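Local structure of 2-hydroxyhepta-2,4-diene-1, 7-dioateisomerase (Mycobacterium abscessus, 3R6O) at residues A[105-116]-A[279-290]. The protein probably isomerises 2-hydroxyhepta-2,4-diene-1,7-dioate as a magnesium-binding member of the fumarylacetoacetate hydrolase (FAH) family. Numbering follows the deposited sequence.
Sequences QVIALGFNYPTH and IILTGTPGGCGF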
loop_
_atom_site.group_PDB
_atom_site.type_symbol
_atom_site.label_atom_id
_atom_site.label_comp_id
_atom_site.label_asym_id
_atom_site.label_seq_id
_atom_site.Cartn_x
_atom_site.Cartn_y
_atom_site.Cartn_z
ATOM N N GLN A 105 -1.346 4.162 -2.725
ATOM C CA GLN A 105 -0.740 3.822 -1.460
ATOM C C GLN A 105 -0.994 4.937 -0.483
ATOM O O GLN A 105 -1.170 6.097 -0.890
ATOM C CB GLN A 105 0.762 3.553 -1.567
ATOM C CG GLN A 105 1.620 4.760 -1.942
ATOM C CD GLN A 105 3.019 4.407 -2.395
ATOM O OE1 GLN A 105 3.653 3.483 -1.836
ATOM N NE2 GLN A 105 3.534 5.161 -3.390
ATOM N N VAL A 106 -1.005 4.568 0.797
ATOM C CA VAL A 106 -1.201 5.536 1.864
ATOM C C VAL A 106 -0.041 5.478 2.840
ATOM O O VAL A 106 0.160 4.468 3.528
ATOM C CB VAL A 106 -2.517 5.291 2.593
ATOM C CG1 VAL A 106 -2.747 6.387 3.684
ATOM C CG2 VAL A 106 -3.663 5.227 1.521
ATOM N N ILE A 107 0.749 6.540 2.808
ATOM C CA ILE A 107 1.922 6.688 3.647
ATOM C C ILE A 107 1.534 7.524 4.851
ATOM O O ILE A 107 0.805 8.505 4.714
ATOM C CB ILE A 107 3.063 7.407 2.908
ATOM C CG1 ILE A 107 3.404 6.694 1.600
ATOM C CG2 ILE A 107 4.329 7.542 3.840
ATOM C CD1 ILE A 107 3.600 5.265 1.718
ATOM N N ALA A 108 1.989 7.132 6.032
ATOM C CA ALA A 108 1.768 7.918 7.263
ATOM C C ALA A 108 3.095 8.125 7.986
ATOM O O ALA A 108 3.897 7.163 8.142
ATOM C CB ALA A 108 0.756 7.191 8.229
ATOM N N LEU A 109 3.302 9.342 8.483
ATOM C CA LEU A 109 4.506 9.655 9.230
ATOM C C LEU A 109 4.265 9.609 10.740
ATOM O O LEU A 109 3.325 10.231 11.255
ATOM C CB LEU A 109 5.021 11.020 8.804
ATOM C CG LEU A 109 6.222 11.095 7.909
ATOM C CD1 LEU A 109 5.954 10.422 6.526
ATOM C CD2 LEU A 109 6.596 12.646 7.829
ATOM N N GLY A 110 5.113 8.857 11.434
ATOM C CA GLY A 110 5.233 8.941 12.885
ATOM C C GLY A 110 6.306 9.900 13.323
ATOM O O GLY A 110 7.287 10.105 12.620
ATOM N N PHE A 111 6.111 10.492 14.508
ATOM C CA PHE A 111 7.091 11.344 15.130
ATOM C C PHE A 111 7.492 12.549 14.286
ATOM O O PHE A 111 8.678 12.907 14.245
ATOM C CB PHE A 111 8.330 10.517 15.493
ATOM C CG PHE A 111 7.983 9.204 16.164
ATOM C CD1 PHE A 111 7.251 9.201 17.339
ATOM C CD2 PHE A 111 8.374 7.989 15.602
ATOM C CE1 PHE A 111 6.904 8.004 17.972
ATOM C CE2 PHE A 111 8.054 6.786 16.215
ATOM C CZ PHE A 111 7.312 6.783 17.401
ATOM N N ASN A 112 6.520 13.202 13.663
ATOM C CA ASN A 112 6.822 14.408 12.908
ATOM C C ASN A 112 6.388 15.699 13.611
ATOM O O ASN A 112 6.376 16.769 13.008
ATOM C CB ASN A 112 6.272 14.342 11.500
ATOM C CG ASN A 112 6.916 15.405 10.590
ATOM O OD1 ASN A 112 8.103 15.714 10.734
ATOM N ND2 ASN A 112 6.129 15.973 9.684
ATOM N N TYR A 113 6.007 15.563 14.874
ATOM C CA TYR A 113 5.748 16.683 15.744
ATOM C C TYR A 113 6.541 16.393 17.028
ATOM O O TYR A 113 6.713 15.234 17.396
ATOM C CB TYR A 113 4.259 16.799 16.059
ATOM C CG TYR A 113 3.420 17.415 14.967
ATOM C CD1 TYR A 113 3.033 18.767 15.004
ATOM C CD2 TYR A 113 3.043 16.668 13.871
ATOM C CE1 TYR A 113 2.246 19.333 13.937
ATOM C CE2 TYR A 113 2.270 17.221 12.820
ATOM C CZ TYR A 113 1.884 18.545 12.866
ATOM O OH TYR A 113 1.105 19.067 11.802
ATOM N N PRO A 114 7.003 17.428 17.711
ATOM C CA PRO A 114 7.699 17.264 19.011
ATOM C C PRO A 114 6.859 16.748 20.181
ATOM O O PRO A 114 7.373 16.034 21.050
ATOM C CB PRO A 114 8.178 18.673 19.329
ATOM C CG PRO A 114 7.504 19.587 18.382
ATOM C CD PRO A 114 7.074 18.816 17.204
ATOM N N THR A 115 5.582 17.111 20.214
ATOM C CA THR A 115 4.686 16.723 21.311
ATOM C C THR A 115 4.116 15.335 21.087
ATOM O O THR A 115 3.437 14.787 21.962
ATOM C CB THR A 115 3.548 17.761 21.494
ATOM O OG1 THR A 115 2.822 17.911 20.260
ATOM C CG2 THR A 115 4.155 19.095 21.917
ATOM N N HIS A 116 4.370 14.785 19.894
ATOM C CA HIS A 116 4.157 13.374 19.622
ATOM C C HIS A 116 5.471 12.706 19.174
ATOM O O HIS A 116 6.413 12.579 19.988
ATOM C CB HIS A 116 3.085 13.182 18.564
ATOM C CG HIS A 116 2.564 11.783 18.512
ATOM N ND1 HIS A 116 1.245 11.467 18.742
ATOM C CD2 HIS A 116 3.207 10.605 18.332
ATOM C CE1 HIS A 116 1.089 10.156 18.647
ATOM N NE2 HIS A 116 2.265 9.610 18.414
ATOM N N ILE A 279 -1.495 9.290 -1.150
ATOM C CA ILE A 279 -1.773 10.150 0.008
ATOM C C ILE A 279 -0.644 10.008 1.011
ATOM O O ILE A 279 -0.217 8.877 1.304
ATOM C CB ILE A 279 -3.060 9.694 0.721
ATOM C CG1 ILE A 279 -4.276 9.932 -0.199
ATOM C CG2 ILE A 279 -3.301 10.415 2.075
ATOM C CD1 ILE A 279 -5.530 9.374 0.426
ATOM N N ILE A 280 -0.168 11.141 1.532
ATOM C CA ILE A 280 0.770 11.141 2.673
ATOM C C ILE A 280 0.147 11.862 3.880
ATOM O O ILE A 280 -0.173 13.048 3.783
ATOM C CB ILE A 280 2.147 11.793 2.307
ATOM C CG1 ILE A 280 2.785 11.136 1.063
ATOM C CG2 ILE A 280 3.129 11.622 3.464
ATOM C CD1 ILE A 280 3.978 12.000 0.462
ATOM N N LEU A 281 -0.028 11.149 4.998
ATOM C CA LEU A 281 -0.399 11.748 6.271
ATOM C C LEU A 281 0.886 12.267 6.932
ATOM O O LEU A 281 1.856 11.506 7.115
ATOM C CB LEU A 281 -1.098 10.745 7.199
ATOM C CG LEU A 281 -2.596 10.500 6.991
ATOM C CD1 LEU A 281 -2.786 9.968 5.657
ATOM C CD2 LEU A 281 -3.121 9.506 8.120
ATOM N N THR A 282 0.887 13.542 7.287
ATOM C CA THR A 282 2.140 14.214 7.614
ATOM C C THR A 282 2.478 14.248 9.096
ATOM O O THR A 282 3.404 14.934 9.475
ATOM C CB THR A 282 2.208 15.622 7.030
ATOM O OG1 THR A 282 1.150 16.439 7.560
ATOM C CG2 THR A 282 2.137 15.542 5.485
ATOM N N GLY A 283 1.743 13.503 9.929
ATOM C CA GLY A 283 2.044 13.462 11.355
ATOM C C GLY A 283 0.942 14.041 12.231
ATOM O O GLY A 283 0.137 14.804 11.773
ATOM N N THR A 284 0.928 13.626 13.493
ATOM C CA THR A 284 -0.008 14.105 14.498
ATOM C C THR A 284 0.696 14.769 15.695
ATOM O O THR A 284 1.810 14.380 16.076
ATOM C CB THR A 284 -0.889 12.918 14.984
ATOM O OG1 THR A 284 -2.044 13.412 15.634
ATOM C CG2 THR A 284 -0.111 11.951 15.888
ATOM N N PRO A 285 0.077 15.807 16.278
ATOM C CA PRO A 285 0.691 16.381 17.488
ATOM C C PRO A 285 0.398 15.530 18.739
ATOM O O PRO A 285 -0.112 14.437 18.609
ATOM C CB PRO A 285 0.020 17.740 17.600
ATOM C CG PRO A 285 -1.292 17.559 16.958
ATOM C CD PRO A 285 -1.074 16.606 15.827
ATOM N N GLY A 286 0.705 16.038 19.931
ATOM C CA GLY A 286 0.354 15.338 21.188
ATOM C C GLY A 286 -1.135 15.278 21.545
ATOM O O GLY A 286 -1.973 15.773 20.799
ATOM N N GLY A 287 -1.460 14.716 22.710
ATOM C CA GLY A 287 -2.847 14.588 23.171
ATOM C C GLY A 287 -3.567 13.285 22.785
ATOM O O GLY A 287 -4.757 13.145 22.982
ATOM N N CYS A 288 -2.830 12.323 22.246
ATOM C CA CYS A 288 -3.383 10.994 21.900
ATOM C C CYS A 288 -3.673 10.194 23.171
ATOM O O CYS A 288 -3.105 10.471 24.231
ATOM C CB CYS A 288 -2.374 10.209 21.054
ATOM S SG CYS A 288 -1.867 10.966 19.463
ATOM N N GLY A 289 -4.536 9.187 23.043
ATOM C CA GLY A 289 -4.972 8.337 24.126
ATOM C C GLY A 289 -3.868 7.689 24.966
ATOM O O GLY A 289 -3.994 7.605 26.167
ATOM N N PHE A 290 -2.796 7.251 24.323
ATOM C CA PHE A 290 -1.748 6.505 24.985
ATOM C C PHE A 290 -0.910 7.396 25.910
ATOM O O PHE A 290 -0.140 6.890 26.702
ATOM C CB PHE A 290 -0.840 5.783 23.952
ATOM C CG PHE A 290 0.162 6.677 23.293
ATOM C CD1 PHE A 290 1.467 6.781 23.793
ATOM C CD2 PHE A 290 -0.180 7.406 22.179
ATOM C CE1 PHE A 290 2.392 7.605 23.188
ATOM C CE2 PHE A 290 0.720 8.231 21.579
ATOM C CZ PHE A 290 2.031 8.333 22.074
HETATM O O HOH W 1 3.914 12.650 14.355
HETATM O O HOH W 2 0.076 16.804 10.055
#
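A chi1 of -164° at His116 swings CG to the far side of the residue from its own amide nitrogen and carries the imidazole across the methyl of Thr284, while the same turn at Asn112 aims the amide at Thr282. Thr284 CG2 lies over one imidazole face, 3.2 Å from His116 ND1. In the ring plane, ND1 donates a bent, longish hydrogen bond to Pro285 O (3.3 Å), approaching from above that carbonyl's plane, and Cys288 SG sits at the ring edge. Phe290 turns its edge toward the imidazole in an offset edge-to-face pair, the planes at 62°. The Asn112 bond is far straighter: ND2 reaches Thr282 O at 2.9 Å within the amide plane, and OD1 is taken by Leu259 N, so both ends of the amide are fixed. Tyr113 lays one ring face over Pro285 N, and a water joins its OH to Gly283 O and Thr282 OG1, which also hydrogen-bonds Ile161 O. Thr115 OG1 accepts a hydrogen bond from Gly286 N (2.8 Å). Upstream, strands 106-110 and 279-281 pair in parallel; Ile107 N donates to Ile279 O and Ile107 O accepts from Leu281 N. Gly283 N hydrogen-bonds Glu160 OE1, and Ala108 packs on Asp189. Glu160 and Asp189 hold the magnesium ion, so the strand pair, at Ala108, and the turn after it, at Gly283, border the metal site of an FAH-family C-terminal domain.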